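Molybdopterin-guanine dinucleotide biosynthesis protein B (Escherichia coli, PDB 1NP6) binds GTP, hydrolyses it weakly and may serve as an adapter in making and using the molybdopterin-guanine dinucleotide cofactor, though it is not required for its formation. Local coordinates at residues 9-14 and 21-26; 31-36 and 160-165; 58-63 and 76-81; 118-121 and 127-130. All coordinates share one frame; numbering follows the deposited sequence.

Contact 1 (9-14 and 21-26); sequences LAFAAW and TLLKKL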
loop_
_atom_site.group_PDB
_atom_site.type_symbol
_atom_site.label_atom_id
_atom_site.label_comp_id
_atom_site.label_asym_id
_atom_site.label_seq_id
_atom_site.Cartn_x
_atom_site.Cartn_y
_atom_site.Cartn_z
ATOM N N LEU B 9 -12.209 8.133 -13.166
ATOM C CA LEU B 9 -13.169 7.585 -14.133
ATOM C C LEU B 9 -13.557 6.141 -13.800
ATOM O O LEU B 9 -12.698 5.249 -13.758
ATOM C CB LEU B 9 -12.593 7.653 -15.565
ATOM C CG LEU B 9 -13.453 7.073 -16.702
ATOM C CD1 LEU B 9 -14.714 7.924 -16.976
ATOM C CD2 LEU B 9 -12.620 6.925 -17.974
ATOM N N ALA B 10 -14.845 5.900 -13.575
ATOM C CA ALA B 10 -15.309 4.550 -13.247
ATOM C C ALA B 10 -15.798 3.785 -14.476
ATOM O O ALA B 10 -16.308 4.377 -15.427
ATOM C CB ALA B 10 -16.412 4.598 -12.192
ATOM N N PHE B 11 -15.651 2.466 -14.419
ATOM C CA PHE B 11 -16.240 1.545 -15.374
ATOM C C PHE B 11 -17.240 0.673 -14.634
ATOM O O PHE B 11 -16.899 0.038 -13.633
ATOM C CB PHE B 11 -15.149 0.684 -16.044
ATOM C CG PHE B 11 -14.482 1.376 -17.208
ATOM C CD1 PHE B 11 -13.464 2.285 -16.992
ATOM C CD2 PHE B 11 -14.923 1.167 -18.507
ATOM C CE1 PHE B 11 -12.881 2.965 -18.046
ATOM C CE2 PHE B 11 -14.335 1.839 -19.572
ATOM C CZ PHE B 11 -13.313 2.731 -19.341
ATOM N N ALA B 12 -18.480 0.668 -15.111
ATOM C CA ALA B 12 -19.539 -0.011 -14.394
ATOM C C ALA B 12 -20.294 -0.985 -15.278
ATOM O O ALA B 12 -20.615 -0.673 -16.424
ATOM C CB ALA B 12 -20.503 1.024 -13.764
ATOM N N ALA B 13 -20.582 -2.164 -14.722
ATOM C CA ALA B 13 -21.337 -3.217 -15.396
ATOM C C ALA B 13 -21.827 -4.280 -14.411
ATOM O O ALA B 13 -21.227 -4.480 -13.345
ATOM C CB ALA B 13 -20.497 -3.879 -16.511
ATOM N N TRP B 14 -22.918 -4.951 -14.770
ATOM C CA TRP B 14 -23.366 -6.155 -14.065
ATOM C C TRP B 14 -22.272 -7.212 -14.124
ATOM O O TRP B 14 -21.575 -7.321 -15.132
ATOM C CB TRP B 14 -24.602 -6.758 -14.743
ATOM C CG TRP B 14 -25.854 -5.914 -14.760
ATOM C CD1 TRP B 14 -26.561 -5.442 -13.672
ATOM C CD2 TRP B 14 -26.568 -5.470 -15.922
ATOM N NE1 TRP B 14 -27.657 -4.730 -14.099
ATOM C CE2 TRP B 14 -27.689 -4.725 -15.471
ATOM C CE3 TRP B 14 -26.378 -5.619 -17.301
ATOM C CZ2 TRP B 14 -28.608 -4.134 -16.354
ATOM C CZ3 TRP B 14 -27.290 -5.022 -18.181
ATOM C CH2 TRP B 14 -28.390 -4.291 -17.698
ATOM N N THR B 21 -11.785 -7.874 -17.770
ATOM C CA THR B 21 -11.235 -8.263 -19.068
ATOM C C THR B 21 -11.005 -7.059 -19.996
ATOM O O THR B 21 -9.989 -6.981 -20.689
ATOM C CB THR B 21 -12.183 -9.297 -19.728
ATOM O OG1 THR B 21 -11.950 -10.584 -19.147
ATOM C CG2 THR B 21 -11.897 -9.494 -21.220
ATOM N N LEU B 22 -11.965 -6.136 -20.006
ATOM C CA LEU B 22 -11.872 -4.911 -20.783
ATOM C C LEU B 22 -10.734 -4.039 -20.266
ATOM O O LEU B 22 -9.926 -3.560 -21.052
ATOM C CB LEU B 22 -13.209 -4.137 -20.760
ATOM C CG LEU B 22 -13.226 -2.851 -21.612
ATOM C CD1 LEU B 22 -12.881 -3.126 -23.074
ATOM C CD2 LEU B 22 -14.554 -2.134 -21.525
ATOM N N LEU B 23 -10.695 -3.822 -18.947
ATOM C CA LEU B 23 -9.643 -3.024 -18.302
ATOM C C LEU B 23 -8.243 -3.609 -18.539
ATOM O O LEU B 23 -7.269 -2.863 -18.680
ATOM C CB LEU B 23 -9.918 -2.862 -16.817
ATOM C CG LEU B 23 -10.557 -1.585 -16.266
ATOM C CD1 LEU B 23 -11.186 -0.678 -17.314
ATOM C CD2 LEU B 23 -11.544 -1.915 -15.135
ATOM N N LYS B 24 -8.165 -4.938 -18.615
ATOM C CA LYS B 24 -6.923 -5.666 -18.918
ATOM C C LYS B 24 -6.287 -5.266 -20.238
ATOM O O LYS B 24 -5.064 -5.290 -20.350
ATOM C CB LYS B 24 -7.159 -7.184 -18.920
ATOM C CG LYS B 24 -7.009 -7.832 -17.569
ATOM C CD LYS B 24 -6.500 -9.259 -17.701
ATOM C CE LYS B 24 -7.306 -10.227 -16.846
ATOM N NZ LYS B 24 -7.547 -11.513 -17.561
ATOM N N LYS B 25 -7.110 -4.900 -21.227
ATOM C CA LYS B 25 -6.639 -4.422 -22.538
ATOM C C LYS B 25 -6.605 -2.892 -22.705
ATOM O O LYS B 25 -5.856 -2.369 -23.527
ATOM C CB LYS B 25 -7.483 -4.999 -23.685
ATOM C CG LYS B 25 -8.150 -6.338 -23.414
ATOM C CD LYS B 25 -8.467 -7.056 -24.712
ATOM C CE LYS B 25 -9.824 -6.648 -25.261
ATOM N NZ LYS B 25 -9.909 -6.797 -26.747
ATOM N N LEU B 26 -7.437 -2.168 -21.964
ATOM C CA LEU B 26 -7.472 -0.712 -22.106
ATOM C C LEU B 26 -6.257 -0.038 -21.483
ATOM O O LEU B 26 -5.698 0.910 -22.067
ATOM C CB LEU B 26 -8.773 -0.146 -21.493
ATOM C CG LEU B 26 -8.895 1.383 -21.484
ATOM C CD1 LEU B 26 -9.004 1.965 -22.895
ATOM C CD2 LEU B 26 -10.087 1.810 -20.586
#

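Contact 2 (31-36 and 160-165); sequences CARGIR and GLADFV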
loop_
_atom_site.group_PDB
_atom_site.type_symbol
_atom_site.label_atom_id
_atom_site.label_comp_id
_atom_site.label_asym_id
_atom_site.label_seq_id
_atom_site.Cartn_x
_atom_site.Cartn_y
_atom_site.Cartn_z
ATOM N N CYS B 31 -1.325 3.311 -21.728
ATOM C CA CYS B 31 0.094 3.429 -21.427
ATOM C C CYS B 31 0.913 3.643 -22.710
ATOM O O CYS B 31 1.915 4.364 -22.704
ATOM C CB CYS B 31 0.591 2.174 -20.704
ATOM S SG CYS B 31 0.191 2.078 -18.952
ATOM N N ALA B 32 0.467 3.030 -23.806
ATOM C CA ALA B 32 1.140 3.174 -25.106
ATOM C C ALA B 32 1.109 4.610 -25.633
ATOM O O ALA B 32 2.023 5.022 -26.340
ATOM C CB ALA B 32 0.541 2.229 -26.129
ATOM N N ARG B 33 0.058 5.362 -25.293
ATOM C CA ARG B 33 -0.058 6.774 -25.685
ATOM C C ARG B 33 0.662 7.748 -24.722
ATOM O O ARG B 33 0.621 8.980 -24.917
ATOM C CB ARG B 33 -1.531 7.168 -25.839
ATOM C CG ARG B 33 -2.274 6.484 -26.975
ATOM C CD ARG B 33 -3.773 6.402 -26.755
ATOM N NE ARG B 33 -4.428 5.433 -27.633
ATOM C CZ ARG B 33 -5.051 5.741 -28.763
ATOM N NH1 ARG B 33 -5.113 6.996 -29.178
ATOM N NH2 ARG B 33 -5.620 4.790 -29.487
ATOM N N GLY B 34 1.292 7.180 -23.688
ATOM C CA GLY B 34 2.038 7.908 -22.664
ATOM C C GLY B 34 1.201 8.308 -21.441
ATOM O O GLY B 34 1.673 9.032 -20.568
ATOM N N ILE B 35 -0.048 7.863 -21.390
ATOM C CA ILE B 35 -0.891 8.068 -20.205
ATOM C C ILE B 35 -0.398 7.170 -19.070
ATOM O O ILE B 35 -0.128 5.994 -19.288
ATOM C CB ILE B 35 -2.379 7.764 -20.522
ATOM C CG1 ILE B 35 -2.960 8.836 -21.452
ATOM C CG2 ILE B 35 -3.213 7.642 -19.214
ATOM C CD1 ILE B 35 -3.812 8.273 -22.552
ATOM N N ARG B 36 -0.260 7.717 -17.863
ATOM C CA ARG B 36 0.139 6.889 -16.734
ATOM C C ARG B 36 -1.078 6.683 -15.835
ATOM O O ARG B 36 -1.400 7.563 -15.044
ATOM C CB ARG B 36 1.321 7.504 -15.975
ATOM C CG ARG B 36 2.519 7.916 -16.861
ATOM C CD ARG B 36 3.472 8.945 -16.208
ATOM N NE ARG B 36 2.860 10.268 -16.051
ATOM C CZ ARG B 36 3.319 11.245 -15.266
ATOM N NH1 ARG B 36 4.414 11.078 -14.520
ATOM N NH2 ARG B 36 2.668 12.408 -15.221
ATOM N N GLY B 160 -10.384 2.699 -30.129
ATOM C CA GLY B 160 -11.420 3.710 -30.204
ATOM C C GLY B 160 -11.799 4.193 -28.808
ATOM O O GLY B 160 -11.978 5.399 -28.597
ATOM N N LEU B 161 -11.905 3.244 -27.877
ATOM C CA LEU B 161 -12.177 3.521 -26.459
ATOM C C LEU B 161 -11.057 4.360 -25.821
ATOM O O LEU B 161 -11.324 5.324 -25.103
ATOM C CB LEU B 161 -12.403 2.200 -25.698
ATOM C CG LEU B 161 -12.799 2.248 -24.212
ATOM C CD1 LEU B 161 -13.994 3.183 -23.969
ATOM C CD2 LEU B 161 -13.099 0.848 -23.700
ATOM N N ALA B 162 -9.804 4.007 -26.106
ATOM C CA ALA B 162 -8.656 4.772 -25.632
ATOM C C ALA B 162 -8.656 6.211 -26.183
ATOM O O ALA B 162 -8.259 7.138 -25.484
ATOM C CB ALA B 162 -7.320 4.043 -25.976
ATOM N N ASP B 163 -9.127 6.388 -27.415
ATOM C CA ASP B 163 -9.234 7.706 -28.027
ATOM C C ASP B 163 -10.287 8.540 -27.302
ATOM O O ASP B 163 -10.086 9.731 -27.081
ATOM C CB ASP B 163 -9.620 7.611 -29.509
ATOM C CG ASP B 163 -8.475 7.120 -30.396
ATOM O OD1 ASP B 163 -7.338 6.976 -29.910
ATOM O OD2 ASP B 163 -8.630 6.855 -31.598
ATOM N N PHE B 164 -11.406 7.906 -26.957
ATOM C CA PHE B 164 -12.529 8.603 -26.315
ATOM C C PHE B 164 -12.156 9.073 -24.901
ATOM O O PHE B 164 -12.581 10.159 -24.450
ATOM C CB PHE B 164 -13.779 7.710 -26.302
ATOM C CG PHE B 164 -14.948 8.306 -25.556
ATOM C CD1 PHE B 164 -15.885 9.091 -26.221
ATOM C CD2 PHE B 164 -15.100 8.081 -24.187
ATOM C CE1 PHE B 164 -16.957 9.662 -25.524
ATOM C CE2 PHE B 164 -16.166 8.646 -23.490
ATOM C CZ PHE B 164 -17.097 9.429 -24.170
ATOM N N VAL B 165 -11.382 8.244 -24.203
ATOM C CA VAL B 165 -10.884 8.588 -22.872
ATOM C C VAL B 165 -9.898 9.762 -22.950
ATOM O O VAL B 165 -10.042 10.728 -22.220
ATOM C CB VAL B 165 -10.305 7.365 -22.102
ATOM C CG1 VAL B 165 -9.660 7.778 -20.763
ATOM C CG2 VAL B 165 -11.364 6.278 -21.877
#

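Contact 3 (58-63 and 76-81); sequences ELRKAG and ALMTET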
loop_
_atom_site.group_PDB
_atom_site.type_symbol
_atom_site.label_atom_id
_atom_site.label_comp_id
_atom_site.label_asym_id
_atom_site.label_seq_id
_atom_site.Cartn_x
_atom_site.Cartn_y
_atom_site.Cartn_z
ATOM N N GLU B 58 2.735 -11.983 9.046
ATOM C CA GLU B 58 3.195 -12.190 10.436
ATOM C C GLU B 58 3.230 -10.922 11.321
ATOM O O GLU B 58 2.834 -10.956 12.491
ATOM C CB GLU B 58 4.553 -12.900 10.482
ATOM C CG GLU B 58 4.652 -14.137 9.596
ATOM C CD GLU B 58 4.065 -15.392 10.223
ATOM O OE1 GLU B 58 3.653 -15.363 11.406
ATOM O OE2 GLU B 58 4.017 -16.422 9.519
ATOM N N LEU B 59 3.702 -9.812 10.765
ATOM C CA LEU B 59 3.793 -8.552 11.506
ATOM C C LEU B 59 2.417 -7.966 11.844
ATOM O O LEU B 59 2.222 -7.396 12.931
ATOM C CB LEU B 59 4.610 -7.534 10.691
ATOM C CG LEU B 59 6.053 -7.148 11.053
ATOM C CD1 LEU B 59 6.715 -8.023 12.130
ATOM C CD2 LEU B 59 6.889 -7.123 9.785
ATOM N N ARG B 60 1.472 -8.092 10.912
ATOM C CA ARG B 60 0.105 -7.606 11.132
ATOM C C ARG B 60 -0.627 -8.540 12.106
ATOM O O ARG B 60 -1.416 -8.080 12.937
ATOM C CB ARG B 60 -0.671 -7.494 9.802
ATOM C CG ARG B 60 -0.346 -6.236 8.999
ATOM C CD ARG B 60 -1.098 -6.101 7.670
ATOM N NE ARG B 60 -0.720 -7.163 6.721
ATOM C CZ ARG B 60 -1.502 -8.196 6.392
ATOM N NH1 ARG B 60 -2.726 -8.303 6.920
ATOM N NH2 ARG B 60 -1.059 -9.137 5.540
ATOM N N LYS B 61 -0.360 -9.848 11.996
ATOM C CA LYS B 61 -0.885 -10.834 12.954
ATOM C C LYS B 61 -0.441 -10.533 14.389
ATOM O O LYS B 61 -1.205 -10.759 15.330
ATOM C CB LYS B 61 -0.466 -12.262 12.563
ATOM C CG LYS B 61 -1.462 -13.355 12.944
ATOM C CD LYS B 61 -0.770 -14.701 13.137
ATOM C CE LYS B 61 -1.608 -15.646 13.992
ATOM N NZ LYS B 61 -1.381 -17.078 13.634
ATOM N N ALA B 62 0.777 -10.010 14.561
ATOM C CA ALA B 62 1.274 -9.640 15.900
ATOM C C ALA B 62 0.775 -8.284 16.422
ATOM O O ALA B 62 0.960 -7.969 17.600
ATOM C CB ALA B 62 2.782 -9.690 15.950
ATOM N N GLY B 63 0.178 -7.475 15.546
ATOM C CA GLY B 63 -0.398 -6.204 15.948
ATOM C C GLY B 63 0.003 -4.965 15.162
ATOM O O GLY B 63 -0.462 -3.870 15.479
ATOM N N ALA B 76 4.743 -1.904 -1.135
ATOM C CA ALA B 76 3.328 -2.137 -0.878
ATOM C C ALA B 76 2.964 -1.674 0.534
ATOM O O ALA B 76 3.646 -2.018 1.497
ATOM C CB ALA B 76 2.975 -3.644 -1.019
ATOM N N LEU B 77 1.887 -0.904 0.635
ATOM C CA LEU B 77 1.346 -0.489 1.937
ATOM C C LEU B 77 0.107 -1.344 2.275
ATOM O O LEU B 77 -0.725 -1.592 1.399
ATOM C CB LEU B 77 0.994 0.998 1.865
ATOM C CG LEU B 77 0.132 1.503 3.051
ATOM C CD1 LEU B 77 0.952 1.648 4.338
ATOM C CD2 LEU B 77 -0.501 2.819 2.618
ATOM N N MET B 78 0.004 -1.863 3.504
ATOM C CA MET B 78 -1.231 -2.518 3.915
ATOM C C MET B 78 -1.808 -1.790 5.144
ATOM O O MET B 78 -1.052 -1.430 6.031
ATOM C CB MET B 78 -1.021 -4.004 4.195
ATOM C CG MET B 78 -2.328 -4.792 4.456
ATOM S SD MET B 78 -3.403 -5.109 3.058
ATOM C CE MET B 78 -2.393 -6.444 2.151
ATOM N N THR B 79 -3.122 -1.572 5.143
ATOM C CA THR B 79 -3.850 -0.905 6.255
ATOM C C THR B 79 -4.940 -1.858 6.756
ATOM O O THR B 79 -5.881 -2.178 6.039
ATOM C CB THR B 79 -4.455 0.439 5.783
ATOM O OG1 THR B 79 -3.415 1.315 5.320
ATOM C CG2 THR B 79 -5.111 1.237 6.967
ATOM N N GLU B 80 -4.792 -2.335 7.987
ATOM C CA GLU B 80 -5.792 -3.203 8.613
ATOM C C GLU B 80 -7.021 -2.362 9.022
ATOM O O GLU B 80 -6.864 -1.323 9.671
ATOM C CB GLU B 80 -5.170 -3.902 9.839
ATOM C CG GLU B 80 -5.753 -5.267 10.175
ATOM C CD GLU B 80 -5.223 -6.411 9.325
ATOM O OE1 GLU B 80 -4.496 -6.186 8.318
ATOM O OE2 GLU B 80 -5.551 -7.567 9.669
ATOM N N THR B 81 -8.219 -2.793 8.603
ATOM C CA THR B 81 -9.496 -2.163 9.000
ATOM C C THR B 81 -10.454 -3.214 9.609
ATOM O O THR B 81 -11.467 -3.580 8.996
ATOM C CB THR B 81 -10.200 -1.462 7.798
ATOM O OG1 THR B 81 -10.502 -2.428 6.778
ATOM C CG2 THR B 81 -9.294 -0.425 7.116
#

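Contact 4 (118-121 and 127-130); sequences VLFR and RPEE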
loop_
_atom_site.group_PDB
_atom_site.type_symbol
_atom_site.label_atom_id
_atom_site.label_comp_id
_atom_site.label_asym_id
_atom_site.label_seq_id
_atom_site.Cartn_x
_atom_site.Cartn_y
_atom_site.Cartn_z
ATOM N N VAL B 118 -20.421 2.912 -18.840
ATOM C CA VAL B 118 -21.239 1.740 -18.534
ATOM C C VAL B 118 -21.094 0.743 -19.697
ATOM O O VAL B 118 -21.033 1.145 -20.840
ATOM C CB VAL B 118 -22.729 2.136 -18.353
ATOM C CG1 VAL B 118 -23.663 0.906 -18.246
ATOM C CG2 VAL B 118 -22.880 3.019 -17.131
ATOM N N LEU B 119 -21.020 -0.542 -19.382
ATOM C CA LEU B 119 -20.811 -1.576 -20.406
ATOM C C LEU B 119 -22.068 -2.407 -20.616
ATOM O O LEU B 119 -22.849 -2.596 -19.676
ATOM C CB LEU B 119 -19.635 -2.477 -20.009
ATOM C CG LEU B 119 -18.367 -1.818 -19.430
ATOM C CD1 LEU B 119 -17.356 -2.883 -19.067
ATOM C CD2 LEU B 119 -17.721 -0.763 -20.353
ATOM N N PHE B 120 -22.276 -2.874 -21.852
ATOM C CA PHE B 120 -23.385 -3.776 -22.194
ATOM C C PHE B 120 -22.931 -4.833 -23.204
ATOM O O PHE B 120 -22.382 -4.500 -24.245
ATOM C CB PHE B 120 -24.583 -2.987 -22.776
ATOM C CG PHE B 120 -25.781 -3.853 -23.120
ATOM C CD1 PHE B 120 -26.687 -4.247 -22.125
ATOM C CD2 PHE B 120 -26.004 -4.280 -24.431
ATOM C CE1 PHE B 120 -27.782 -5.074 -22.426
ATOM C CE2 PHE B 120 -27.104 -5.110 -24.749
ATOM C CZ PHE B 120 -28.007 -5.488 -23.740
ATOM N N ARG B 121 -23.167 -6.096 -22.880
ATOM C CA ARG B 121 -22.991 -7.202 -23.826
ATOM C C ARG B 121 -24.306 -7.948 -23.956
ATOM O O ARG B 121 -24.849 -8.444 -22.957
ATOM C CB ARG B 121 -21.867 -8.160 -23.376
ATOM C CG ARG B 121 -21.506 -9.187 -24.450
ATOM C CD ARG B 121 -20.439 -10.214 -24.096
ATOM N NE ARG B 121 -20.992 -11.325 -23.326
ATOM C CZ ARG B 121 -20.850 -11.427 -22.019
ATOM N NH1 ARG B 121 -20.170 -10.494 -21.380
ATOM N NH2 ARG B 121 -21.376 -12.444 -21.354
ATOM N N ARG B 127 -31.821 -7.371 -20.716
ATOM C CA ARG B 127 -32.393 -6.488 -21.727
ATOM C C ARG B 127 -31.786 -5.079 -21.600
ATOM O O ARG B 127 -31.475 -4.639 -20.492
ATOM C CB ARG B 127 -33.919 -6.449 -21.587
ATOM C CG ARG B 127 -34.632 -7.545 -22.375
ATOM C CD ARG B 127 -35.923 -8.051 -21.730
ATOM N NE ARG B 127 -36.388 -9.295 -22.349
ATOM C CZ ARG B 127 -37.530 -9.434 -23.021
ATOM N NH1 ARG B 127 -38.359 -8.406 -23.167
ATOM N NH2 ARG B 127 -37.849 -10.609 -23.549
ATOM N N PRO B 128 -31.622 -4.368 -22.718
ATOM C CA PRO B 128 -30.983 -3.042 -22.695
ATOM C C PRO B 128 -31.827 -2.036 -21.913
ATOM O O PRO B 128 -31.291 -1.083 -21.352
ATOM C CB PRO B 128 -30.943 -2.640 -24.173
ATOM C CG PRO B 128 -31.154 -3.907 -24.927
ATOM C CD PRO B 128 -32.080 -4.727 -24.069
ATOM N N GLU B 129 -33.137 -2.275 -21.878
ATOM C CA GLU B 129 -34.085 -1.429 -21.160
ATOM C C GLU B 129 -33.802 -1.398 -19.667
ATOM O O GLU B 129 -34.207 -0.458 -18.983
ATOM C CB GLU B 129 -35.525 -1.902 -21.409
ATOM C CG GLU B 129 -36.021 -1.713 -22.839
ATOM C CD GLU B 129 -35.718 -2.900 -23.751
ATOM O OE1 GLU B 129 -35.542 -4.031 -23.251
ATOM O OE2 GLU B 129 -35.660 -2.702 -24.984
ATOM N N GLU B 130 -33.106 -2.418 -19.158
ATOM C CA GLU B 130 -32.791 -2.477 -17.725
ATOM C C GLU B 130 -31.480 -1.778 -17.319
ATOM O O GLU B 130 -31.110 -1.789 -16.142
ATOM C CB GLU B 130 -32.897 -3.913 -17.161
ATOM C CG GLU B 130 -31.977 -4.950 -17.784
ATOM C CD GLU B 130 -32.194 -6.357 -17.236
ATOM O OE1 GLU B 130 -32.703 -7.223 -17.985
ATOM O OE2 GLU B 130 -31.846 -6.603 -16.060
#

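Contact 1 (9-14 and 21-26)
Phe11 and Leu23 meet just behind the Walker A motif, where strand 8-12 leads into the P-loop and helix 19-32 leads out of it. The segment axes approach to 10.8 Å and their directions differ by 140°, so the chain folds back on itself round the phosphate-binding turn. The gap is filled by one aromatic ring and three leucine ends. Phe11 has CG anti to its carbonyl carbon (chi1 -83°), which carries the ring out from the strand toward the helix. Leu23 lays CD1 over one face of this ring, 4.0 Å from its centroid and 20° off the normal, a CH-pi contact. Leu26 brings its CD2 to 3.6 Å from Phe11 CZ, coming at a slant past the far end of the ring, and Leu22 CD2 stays looser, at 4.4 Å from Phe11 CE2. A flat ring suits the strand because it spans the gap to three residues. Leucines at 22, 23 and 26, on one side of the helix over about one turn, can bring methyls to it from different directions. Lys19, a GTP-binding residue by inference, has its side chain about 4 Å from that of Phe11. Around this cluster, Phe11 also touches Leu105 of strand 103-107 and Ile117 and Leu119 of strand 116-120, Leu22 and Leu26 pack on Leu161 of helix 158-170, and Leu23 meets Leu59 of the second subunit.

Contact 2 (31-36 and 160-165)
Arg33 reaches from the end of helix 19-32 to Ala162 and Asp163 on helix 158-170. From CB the chain sets out with CG anti to the carbonyl carbon (chi1 -66°) and then runs extended from CG to NE, so its aliphatic length is spent on crossing to the other helix. Contact begins at NE, which lies 3.6 Å from Ala162 CB. The small methyl of Ala162 lets the arginine lie close against the helix. Beyond NE the model is less certain. As built, the guanidinium has Ala162 C and Asp163 CA over one of its faces, and at the tip NH1 makes a salt bridge with Asp163 OD1, but this oxygen comes implausibly close to both CZ and NH1, so the exact place of the whole guanidinium end is doubtful; the pairing of charges is surer than its geometry. NH2 has a second acidic partner in Glu159, one helical turn before Asp163, so two carboxylates of the same helix face one arginine. Deeper in, Leu161 and Ala162 pack on Leu26 of helix 19-32, and the charged pair lies on the solvent side of that apolar seam. Gly34 is the first residue to leave helical backbone angles: its N bonds to Cys31 O at 3.0 Å, and it takes a positive phi of 91°, which glycine adopts with little strain. This is the Schellman motif of a helix C terminus, here ending one of two neighbouring helices that pack side by side in a P-loop NTPase fold.

Contact 3 (58-63 and 76-81)
Arg60 of helix 53-61 faces Met78 and Glu80 of strand 74-80, and the meeting combines one ionic bond with apolar cover. The ionic part is a salt bridge: Arg60 NH1 donates to Glu80 OE1 over 3.1 Å at 154°. The acceptor lies 13° out of the guanidinium plane and uses its syn lone pair. Glu80 is bent at chi2 (80°), which brings its carboxylate round to the edge of the guanidinium. The apolar part belongs to Met78, whose CG sits over one guanidinium face, 3.7 Å from Arg60 NE and equally far from Arg60 CD. An unbranched methionine suits this place, because its slim methylene can come close over the flat, delocalised cation. Further polar bonds fix the group's rotation within this buried setting: NE binds Ser56 OG, NH1 also pairs with Asp48, and NH2 makes a weak bond to Gly53 O. A leucine in place of Arg60 is likely to leave Glu80 OE1 and Asp48 without their positive mate and Ser56 OG without its donor. Gly63, the first residue to leave helical angles, forms a Schellman motif, its N bonding to Arg60 O at 3.1 Å. The whole is a helix packed on a beta-hairpin, strands 66-70 and 74-80, whose sheet runs on as an antiparallel ladder into the second subunit of this homodimer.

Contact 4 (118-121 and 127-130)
The ring of Phe120 and the pyrrolidine ring of Pro128 meet at a slant, with Phe120 CZ 3.7 Å from Pro128 CG, and the backbone carbon of Arg127 approaches the phenyl ring in the same oblique way. Phe120 closes strand 116-120, which lies beside strand 8-12 in the parallel sheet of the P-loop NTPase fold, while Pro128 opens a short 3-10 turn, 128-130, in the loop that follows. With CG anti to the backbone N (chi1 -179°), the phenyl group reaches out from the strand so that its far end does the touching. CE1 lies 3.8 Å from Pro128 CA and CZ 3.9 Å from Pro128 N, so the ring tip rests on the backbone of the turn as well as on the proline carbons. Phe120 also touches Ser142 and Val144, at and just after the end of strand 137-142, and Pro128 leans on Leu146. Phenylalanine suits the strand end as a long, wholly apolar group, and proline suits the first position of the turn, where its ring already restricts phi and offers a compact hydrocarbon surface. A serine in place of Phe120 would probably open a gap beside Pro128 CG and leave the turn freer to shift away from the sheet. Two hydrogen bonds hold the carboxylate of Glu130: its OE2 binds His126 ND1, whose ring stacks on Trp14, and its OE1 accepts from Arg127 N at 2.9 Å and 149°, the donor standing 37° out of the carboxylate plane.

In the fold
From the N terminus, contact 1 closes first, a short loop, six residues between its segments, that takes in most of the P-loop between the central strand 8-12 and helix 19-32. The far end of that helix then enters contact 2, whose partner lies on helix 158-170 near the C terminus, so it closes a long loop holding most of the sheet. Contacts 3 and 4 are nested inside that loop and follow each other in series; no two contacts cross. Contacts 1, 2 and 4 belong to the main body: Leu9 packs on Val165, and Leu22 on Leu119. Contact 3 stands apart, its centre about 29 Å from that of contact 1, in the hairpin arm shared with the second subunit.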